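Peptide methionine sulfoxide reductase msrA/msrB (Neisseria gonorrhoeae, PDB 2H30) probably serves as the thioredoxin-like domain that accepts electrons from DsbD and passes them by thiol-disulfide exchange to downstream methionine sulfoxide reductase domains. Local coordinates at residues L74-S79 / L103-D108; A47-L52 / S120-W125; E61-D66 / I142-A147. The protein carries 2 engineered substitutions. One frame throughout, in Å; residues are numbered along the deposited sequence.

Contact 1: residues L74-S79 / L103-D108; sequences LITVAS and LPVVTD
T76 takes hold of the carbonyl oxygen of P104 twice. Its OG1 donates to P104 O at 2.8 Å, lying in the carbonyl plane on a lone pair, while T76 N reaches the same oxygen at 3.0 Å from above that plane. The hydroxyl gets there because OG1 sits between the backbone N and the carbonyl carbon (chi1 78°); W46 NE1 bonds to it as well. Three backbone bonds continue the parallel pairing: V106 N to T76 O (2.8 Å), A78 N to V106 O and D108 N to A78 O. Past the strand ends a water joins S79 OG to D108 OD2, and the D108 carboxylate also receives T112 N and I113 N at the start of helix 112-116. Packing differs on the two faces. On one, V77 and V106 lie side by side, CG2 of V77 4.1 Å from CB of V106; on the other, T76 CG2 crosses L103 CD1 at 3.7 Å. The two strands are the parallel pair of a beta-alpha-beta unit linked through helix 90-95, which covers A78, V105 and T107; helix 51-64 receives L103, and strand 41-45 pairs with the far edge of strand 73-78.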
loop_
_atom_site.group_PDB
_atom_site.type_symbol
_atom_site.label_atom_id
_atom_site.label_comp_id
_atom_site.label_asym_id
_atom_site.label_seq_id
_atom_site.Cartn_x
_atom_site.Cartn_y
_atom_site.Cartn_z
ATOM N N LEU A 74 6.449 -4.682 -0.774
ATOM C CA LEU A 74 5.238 -4.329 -0.016
ATOM C C LEU A 74 5.350 -2.873 0.399
ATOM O O LEU A 74 6.318 -2.438 1.064
ATOM C CB LEU A 74 5.162 -5.198 1.229
ATOM C CG LEU A 74 4.109 -6.237 1.152
ATOM C CD1 LEU A 74 4.202 -7.103 2.400
ATOM C CD2 LEU A 74 2.742 -5.615 1.146
ATOM N N ILE A 75 4.379 -2.098 -0.080
ATOM C CA ILE A 75 4.337 -0.689 0.297
ATOM C C ILE A 75 2.932 -0.250 0.682
ATOM O O ILE A 75 1.961 -0.956 0.389
ATOM C CB ILE A 75 4.895 0.204 -0.814
ATOM C CG1 ILE A 75 3.989 0.118 -2.001
ATOM C CG2 ILE A 75 6.364 -0.198 -1.178
ATOM C CD1 ILE A 75 4.266 1.205 -3.010
ATOM N N THR A 76 2.836 0.882 1.360
ATOM C CA THR A 76 1.502 1.419 1.658
ATOM C C THR A 76 1.440 2.839 1.089
ATOM O O THR A 76 2.492 3.472 0.915
ATOM C CB THR A 76 1.166 1.434 3.170
ATOM O OG1 THR A 76 1.829 2.535 3.812
ATOM C CG2 THR A 76 1.592 0.068 3.792
ATOM N N VAL A 77 0.229 3.298 0.828
ATOM C CA VAL A 77 0.000 4.643 0.302
ATOM C C VAL A 77 -1.043 5.347 1.163
ATOM O O VAL A 77 -2.158 4.855 1.319
ATOM C CB VAL A 77 -0.519 4.586 -1.093
ATOM C CG1 VAL A 77 -0.916 6.017 -1.585
ATOM C CG2 VAL A 77 0.576 4.000 -2.026
ATOM N N ALA A 78 -0.642 6.523 1.662
ATOM C CA ALA A 78 -1.592 7.472 2.271
ATOM C C ALA A 78 -1.668 8.646 1.312
ATOM O O ALA A 78 -0.716 8.902 0.599
ATOM C CB ALA A 78 -1.152 7.943 3.620
ATOM N N SER A 79 -2.817 9.316 1.311
ATOM C CA SER A 79 -3.130 10.313 0.247
ATOM C C SER A 79 -3.546 11.627 0.875
ATOM O O SER A 79 -4.744 11.900 0.985
ATOM C CB SER A 79 -4.197 9.751 -0.707
ATOM O OG SER A 79 -3.732 8.570 -1.362
ATOM N N LEU A 103 7.798 0.105 7.976
ATOM C CA LEU A 103 6.705 0.144 7.028
ATOM C C LEU A 103 6.832 1.290 6.005
ATOM O O LEU A 103 6.818 2.461 6.406
ATOM C CB LEU A 103 5.417 0.408 7.839
ATOM C CG LEU A 103 4.125 0.301 6.958
ATOM C CD1 LEU A 103 3.930 -1.079 6.368
ATOM C CD2 LEU A 103 2.974 0.707 7.844
ATOM N N PRO A 104 6.924 0.979 4.704
ATOM C CA PRO A 104 6.958 2.086 3.754
ATOM C C PRO A 104 5.626 2.780 3.596
ATOM O O PRO A 104 4.598 2.083 3.436
ATOM C CB PRO A 104 7.395 1.418 2.437
ATOM C CG PRO A 104 7.910 0.048 2.852
ATOM C CD PRO A 104 7.114 -0.336 4.076
ATOM N N VAL A 105 5.630 4.106 3.770
ATOM C CA VAL A 105 4.426 4.867 3.592
ATOM C C VAL A 105 4.663 5.914 2.517
ATOM O O VAL A 105 5.255 6.986 2.825
ATOM C CB VAL A 105 3.920 5.527 4.883
ATOM C CG1 VAL A 105 2.637 6.292 4.562
ATOM C CG2 VAL A 105 3.674 4.449 6.005
ATOM N N VAL A 106 4.147 5.666 1.324
ATOM C CA VAL A 106 4.238 6.685 0.260
ATOM C C VAL A 106 3.162 7.712 0.540
ATOM O O VAL A 106 2.034 7.370 0.866
ATOM C CB VAL A 106 4.002 6.025 -1.086
ATOM C CG1 VAL A 106 3.863 7.085 -2.254
ATOM C CG2 VAL A 106 5.075 5.020 -1.395
ATOM N N THR A 107 3.473 8.993 0.333
ATOM C CA THR A 107 2.506 10.054 0.522
ATOM C C THR A 107 2.132 10.597 -0.862
ATOM O O THR A 107 2.988 11.202 -1.553
ATOM C CB THR A 107 3.030 11.144 1.480
ATOM O OG1 THR A 107 4.333 11.627 1.086
ATOM C CG2 THR A 107 3.112 10.625 2.870
ATOM N N ASP A 108 0.901 10.377 -1.263
ATOM C CA ASP A 108 0.413 10.765 -2.600
ATOM C C ASP A 108 -0.497 11.963 -2.394
ATOM O O ASP A 108 -1.674 11.834 -2.127
ATOM C CB ASP A 108 -0.384 9.598 -3.181
ATOM C CG ASP A 108 -0.881 9.843 -4.592
ATOM O OD1 ASP A 108 -0.873 11.023 -5.055
ATOM O OD2 ASP A 108 -1.306 8.850 -5.220
HETATM O O HOH W 1 -3.215 7.573 -3.907
#

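Contact 2: residues A47-L52 / S120-W125; sequences ASWCPL and SVYPSW
Two first torsions bring the rings of W49 and Y122 together. W49 keeps CG between its backbone N and carbonyl carbon (chi1 44°), folding the indole back over A47, two residues earlier, and Y122 places its ring beside its backbone N (chi1 -63°), turned toward the same alanine. A47 CB therefore ends up against both rings: it lies over one face of the indole, off toward the rim, and touches Y122 CD2 at 3.6 Å. The two aromatics meet directly where W49 CH2 comes to the edge of the phenol ring, 3.6 Å from Y122 CD2. Their planes are inclined at 47°. W49 NE1 has a weak bond to L83 O.

The backbone on each side is fixed locally. A type I turn from A47 to C50, closed by C50 N to A47 O, leads into helix 51-64, and C50 stands at its N-cap, with SG capping a backbone N of the first turn. Opposite, the peptide bond between Y122 and P123 is cis, and S124 OG donates to V121 O at 2.7 Å. With this geometry C50 SG faces Y122 O from 4.1 Å, a loose approach without a bond. L52 CD2 completes the contact, crossing P123 CD at 4.0 Å, while C53 and E56 also touch the proline ring from helix 51-64.

A reduced cysteine pair at a helix start, facing a cis-proline loop, is characteristic of thioredoxin-type thiol-disulfide oxidoreductases, and C50 and C53 probably form the redox pair. As in other thioredoxins, this site is probably where thiol-disulfide exchange with partner proteins takes place, the residues flanking the cis-proline helping to form the docking surface.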
loop_
_atom_site.group_PDB
_atom_site.type_symbol
_atom_site.label_atom_id
_atom_site.label_comp_id
_atom_site.label_asym_id
_atom_site.label_seq_id
_atom_site.Cartn_x
_atom_site.Cartn_y
_atom_site.Cartn_z
ATOM N N ALA A 47 -5.968 5.410 5.289
ATOM C CA ALA A 47 -6.106 6.773 5.778
ATOM C C ALA A 47 -6.027 6.796 7.276
ATOM O O ALA A 47 -6.439 5.833 7.940
ATOM C CB ALA A 47 -7.411 7.384 5.337
ATOM N N SER A 48 -5.594 7.951 7.765
ATOM C CA SER A 48 -5.401 8.160 9.230
ATOM C C SER A 48 -6.734 8.063 9.983
ATOM O O SER A 48 -6.734 7.733 11.177
ATOM C CB SER A 48 -4.760 9.513 9.497
ATOM O OG SER A 48 -5.648 10.542 9.088
ATOM N N TRP A 49 -7.846 8.340 9.306
ATOM C CA TRP A 49 -9.143 8.386 9.979
ATOM C C TRP A 49 -9.830 7.048 10.068
ATOM O O TRP A 49 -10.978 6.980 10.571
ATOM C CB TRP A 49 -10.085 9.436 9.317
ATOM C CG TRP A 49 -10.108 9.431 7.830
ATOM C CD1 TRP A 49 -9.558 10.375 7.015
ATOM C CD2 TRP A 49 -10.760 8.477 6.968
ATOM N NE1 TRP A 49 -9.816 10.062 5.679
ATOM C CE2 TRP A 49 -10.566 8.921 5.630
ATOM C CE3 TRP A 49 -11.500 7.297 7.199
ATOM C CZ2 TRP A 49 -11.074 8.196 4.533
ATOM C CZ3 TRP A 49 -12.020 6.599 6.111
ATOM C CH2 TRP A 49 -11.805 7.072 4.796
ATOM N N CYS A 50 -9.180 5.988 9.556
ATOM C CA CYS A 50 -9.818 4.663 9.476
ATOM C C CYS A 50 -9.197 3.816 10.593
ATOM O O CYS A 50 -8.038 3.394 10.501
ATOM C CB CYS A 50 -9.487 4.008 8.144
ATOM S SG CYS A 50 -10.221 2.339 8.166
ATOM N N PRO A 51 -9.938 3.563 11.684
ATOM C CA PRO A 51 -9.272 2.806 12.765
ATOM C C PRO A 51 -8.928 1.367 12.381
ATOM O O PRO A 51 -7.975 0.799 12.948
ATOM C CB PRO A 51 -10.301 2.848 13.908
ATOM C CG PRO A 51 -11.608 3.069 13.209
ATOM C CD PRO A 51 -11.300 3.992 12.076
ATOM N N LEU A 52 -9.638 0.759 11.428
ATOM C CA LEU A 52 -9.239 -0.563 11.007
ATOM C C LEU A 52 -7.877 -0.485 10.332
ATOM O O LEU A 52 -6.990 -1.295 10.586
ATOM C CB LEU A 52 -10.285 -1.103 10.014
ATOM C CG LEU A 52 -10.015 -2.529 9.544
ATOM C CD1 LEU A 52 -9.965 -3.549 10.715
ATOM C CD2 LEU A 52 -11.113 -2.903 8.476
ATOM N N SER A 120 -11.879 3.883 -3.424
ATOM C CA SER A 120 -12.751 4.804 -2.695
ATOM C C SER A 120 -12.992 4.377 -1.250
ATOM O O SER A 120 -13.618 5.139 -0.445
ATOM C CB SER A 120 -14.143 4.965 -3.405
ATOM O OG SER A 120 -14.688 3.666 -3.639
ATOM N N VAL A 121 -12.545 3.153 -0.935
ATOM C CA VAL A 121 -12.762 2.596 0.390
ATOM C C VAL A 121 -11.453 2.088 0.937
ATOM O O VAL A 121 -10.597 1.667 0.194
ATOM C CB VAL A 121 -13.845 1.527 0.451
ATOM C CG1 VAL A 121 -15.199 2.042 -0.125
ATOM C CG2 VAL A 121 -13.439 0.270 -0.157
ATOM N N TYR A 122 -11.320 2.204 2.238
ATOM C CA TYR A 122 -10.083 1.764 2.906
ATOM C C TYR A 122 -10.387 0.745 3.970
ATOM O O TYR A 122 -11.494 0.786 4.623
ATOM C CB TYR A 122 -9.414 2.948 3.574
ATOM C CG TYR A 122 -8.947 4.056 2.639
ATOM C CD1 TYR A 122 -8.229 3.760 1.466
ATOM C CD2 TYR A 122 -9.163 5.374 2.956
ATOM C CE1 TYR A 122 -7.712 4.798 0.656
ATOM C CE2 TYR A 122 -8.678 6.402 2.120
ATOM C CZ TYR A 122 -7.948 6.083 1.004
ATOM O OH TYR A 122 -7.413 7.041 0.202
ATOM N N PRO A 123 -9.429 -0.151 4.205
ATOM C CA PRO A 123 -8.239 -0.342 3.354
ATOM C C PRO A 123 -8.657 -0.947 2.022
ATOM O O PRO A 123 -9.756 -1.501 1.893
ATOM C CB PRO A 123 -7.422 -1.390 4.127
ATOM C CG PRO A 123 -8.398 -2.020 5.084
ATOM C CD PRO A 123 -9.553 -1.148 5.292
ATOM N N SER A 124 -7.791 -0.783 1.044
ATOM C CA SER A 124 -7.881 -1.570 -0.186
ATOM C C SER A 124 -6.475 -1.887 -0.610
ATOM O O SER A 124 -5.511 -1.241 -0.135
ATOM C CB SER A 124 -8.526 -0.765 -1.333
ATOM O OG SER A 124 -9.943 -0.658 -1.112
ATOM N N TRP A 125 -6.355 -2.889 -1.480
ATOM C CA TRP A 125 -5.015 -3.353 -1.910
ATOM C C TRP A 125 -4.942 -3.393 -3.407
ATOM O O TRP A 125 -5.967 -3.662 -4.058
ATOM C CB TRP A 125 -4.808 -4.769 -1.387
ATOM C CG TRP A 125 -4.675 -4.804 0.149
ATOM C CD1 TRP A 125 -5.714 -4.806 1.095
ATOM C CD2 TRP A 125 -3.466 -4.935 0.871
ATOM N NE1 TRP A 125 -5.151 -4.887 2.366
ATOM C CE2 TRP A 125 -3.784 -4.956 2.258
ATOM C CE3 TRP A 125 -2.125 -4.961 0.487
ATOM C CZ2 TRP A 125 -2.783 -5.076 3.257
ATOM C CZ3 TRP A 125 -1.117 -5.086 1.471
ATOM C CH2 TRP A 125 -1.464 -5.124 2.858
#

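Contact 3: residues E61-D66 / I142-A147; sequences EKWAQD and INEAQA
W63 drives its indole into the start of helix 144-152, and around that ring the contact is tight. E144 lays its aliphatic part over one face, CG 3.4 Å above the plane and offset toward the rim; its CA is 3.4 Å from W63 CZ2. The far corner of the ring is nearly as close: CH2 has I142 O at its edge, in plane, at 3.6 Å, and CZ3 meets A147 CB at 3.6 Å. The helix end receiving the ring is itself locked by a capping box, N143 OD1 accepting from Q146 N while Q146 OE1 accepts from N143 N.

The other side is looser and wet. With CG anti to its backbone N (chi1 -172°) and the chain extended beyond, E144 slides past the indole in the opposite direction, its carboxylate inclined 31° to the ring. Here K62 NZ stays 4.3 Å from E144 OE2, beyond a salt bridge, and a water closes the gap: it accepts from K62 NZ and from W63 NE1 (2.8 Å), in the indole plane, and donates to E144 OE2 (2.8 Å). D66 is salt-bridged to K68, which makes a long, weak ion pair with E144 OE1.

The contact thus joins the C-terminal end of helix 51-64 to the first turn of helix 144-152. F69 stacks on W63, L74 CD1 of strand 73-78 packs on W63 CB, and the indole packs against W125 of strand 124-128.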
loop_
_atom_site.group_PDB
_atom_site.type_symbol
_atom_site.label_atom_id
_atom_site.label_comp_id
_atom_site.label_asym_id
_atom_site.label_seq_id
_atom_site.Cartn_x
_atom_site.Cartn_y
_atom_site.Cartn_z
ATOM N N GLU A 61 3.539 -3.954 8.628
ATOM C CA GLU A 61 4.987 -3.806 8.889
ATOM C C GLU A 61 5.638 -5.185 9.063
ATOM O O GLU A 61 6.740 -5.414 8.548
ATOM C CB GLU A 61 5.174 -2.976 10.159
ATOM C CG GLU A 61 6.656 -2.646 10.344
ATOM C CD GLU A 61 6.958 -2.000 11.672
ATOM O OE1 GLU A 61 6.273 -2.306 12.700
ATOM O OE2 GLU A 61 7.919 -1.177 11.728
ATOM N N LYS A 62 4.950 -6.070 9.790
ATOM C CA LYS A 62 5.459 -7.449 9.951
ATOM C C LYS A 62 5.604 -8.140 8.627
ATOM O O LYS A 62 6.617 -8.781 8.362
ATOM C CB LYS A 62 4.527 -8.263 10.840
ATOM C CG LYS A 62 5.154 -9.599 11.176
ATOM C CD LYS A 62 4.204 -10.393 12.083
ATOM C CE LYS A 62 2.838 -10.610 11.435
ATOM N NZ LYS A 62 2.029 -11.636 12.164
ATOM N N TRP A 63 4.586 -8.019 7.776
ATOM C CA TRP A 63 4.678 -8.656 6.502
ATOM C C TRP A 63 5.840 -8.115 5.709
ATOM O O TRP A 63 6.577 -8.889 5.049
ATOM C CB TRP A 63 3.383 -8.473 5.686
ATOM C CG TRP A 63 2.163 -9.081 6.325
ATOM C CD1 TRP A 63 2.075 -9.869 7.472
ATOM C CD2 TRP A 63 0.828 -8.924 5.855
ATOM N NE1 TRP A 63 0.774 -10.200 7.729
ATOM C CE2 TRP A 63 -0.024 -9.625 6.757
ATOM C CE3 TRP A 63 0.263 -8.246 4.769
ATOM C CZ2 TRP A 63 -1.398 -9.687 6.589
ATOM C CZ3 TRP A 63 -1.132 -8.342 4.571
ATOM C CH2 TRP A 63 -1.939 -9.052 5.473
ATOM N N ALA A 64 6.002 -6.788 5.748
ATOM C CA ALA A 64 7.032 -6.162 4.897
ATOM C C ALA A 64 8.412 -6.675 5.294
ATOM O O ALA A 64 9.292 -6.758 4.465
ATOM C CB ALA A 64 6.984 -4.615 5.016
ATOM N N GLN A 65 8.567 -7.043 6.545
ATOM C CA GLN A 65 9.869 -7.507 7.080
ATOM C C GLN A 65 10.039 -8.999 7.018
ATOM O O GLN A 65 11.100 -9.532 7.440
ATOM C CB GLN A 65 10.022 -7.123 8.523
ATOM C CG GLN A 65 10.221 -5.687 8.732
ATOM C CD GLN A 65 10.241 -5.427 10.198
ATOM O OE1 GLN A 65 11.313 -5.197 10.788
ATOM N NE2 GLN A 65 9.068 -5.524 10.834
ATOM N N ASP A 66 9.001 -9.703 6.578
ATOM C CA ASP A 66 8.997 -11.178 6.643
ATOM C C ASP A 66 9.590 -11.778 5.389
ATOM O O ASP A 66 9.225 -11.430 4.259
ATOM C CB ASP A 66 7.545 -11.664 6.769
ATOM C CG ASP A 66 7.445 -13.114 7.249
ATOM O OD1 ASP A 66 7.754 -14.026 6.463
ATOM O OD2 ASP A 66 7.118 -13.326 8.451
ATOM N N ILE A 142 -7.385 -7.709 3.850
ATOM C CA ILE A 142 -6.987 -9.056 3.468
ATOM C C ILE A 142 -6.157 -9.615 4.621
ATOM O O ILE A 142 -5.506 -8.841 5.348
ATOM C CB ILE A 142 -6.236 -9.189 2.144
ATOM C CG1 ILE A 142 -4.896 -8.441 2.170
ATOM C CG2 ILE A 142 -7.125 -8.716 0.976
ATOM C CD1 ILE A 142 -4.076 -8.550 0.882
ATOM N N ASN A 143 -6.235 -10.941 4.767
ATOM C CA ASN A 143 -5.372 -11.597 5.748
ATOM C C ASN A 143 -4.022 -12.027 5.179
ATOM O O ASN A 143 -3.776 -11.887 3.969
ATOM C CB ASN A 143 -6.130 -12.755 6.438
ATOM C CG ASN A 143 -6.568 -13.824 5.484
ATOM O OD1 ASN A 143 -5.856 -14.210 4.565
ATOM N ND2 ASN A 143 -7.822 -14.344 5.700
ATOM N N GLU A 144 -3.142 -12.555 6.042
ATOM C CA GLU A 144 -1.744 -12.886 5.588
ATOM C C GLU A 144 -1.691 -13.969 4.511
ATOM O O GLU A 144 -0.972 -13.809 3.486
ATOM C CB GLU A 144 -0.877 -13.287 6.739
ATOM C CG GLU A 144 0.515 -13.427 6.315
ATOM C CD GLU A 144 1.428 -13.816 7.466
ATOM O OE1 GLU A 144 2.637 -14.018 7.219
ATOM O OE2 GLU A 144 0.925 -13.846 8.614
ATOM N N ALA A 145 -2.625 -14.910 4.597
ATOM C CA ALA A 145 -2.735 -15.984 3.609
ATOM C C ALA A 145 -3.211 -15.484 2.279
ATOM O O ALA A 145 -2.709 -15.907 1.251
ATOM C CB ALA A 145 -3.707 -17.104 4.141
ATOM N N GLN A 146 -4.217 -14.587 2.297
ATOM C CA GLN A 146 -4.695 -13.939 1.058
ATOM C C GLN A 146 -3.590 -13.068 0.419
ATOM O O GLN A 146 -3.385 -13.112 -0.801
ATOM C CB GLN A 146 -5.885 -13.046 1.385
ATOM C CG GLN A 146 -7.153 -13.889 1.649
ATOM C CD GLN A 146 -8.269 -13.049 2.181
ATOM O OE1 GLN A 146 -8.063 -12.088 2.952
ATOM N NE2 GLN A 146 -9.525 -13.447 1.828
ATOM N N ALA A 147 -2.853 -12.342 1.245
ATOM C CA ALA A 147 -1.740 -11.521 0.701
ATOM C C ALA A 147 -0.664 -12.405 0.062
ATOM O O ALA A 147 -0.148 -12.128 -1.008
ATOM C CB ALA A 147 -1.140 -10.636 1.819
HETATM O O HOH W 2 -0.133 -11.634 9.985
#

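Helix 51-64 ties contacts 2 and 3 together: it begins at the C50/C53 cysteine pair in contact 2 and carries W63 near its end, the two centres lying about 16 Å apart. W125 bridges them, its CH2 3.7 Å from W63 CZ3 and its NE1 3.6 Å from I142 CG1. Contact 1, in the sheet, is about 12 Å from contact 2 and about 15 Å from contact 3, centre to centre. L74 meets both, with CD2 3.9 Å from W125 CZ3 and CD1 3.7 Å from W63 CB. Along the chain contact 1 is nested inside the loops closed by the other two, whose segments alternate.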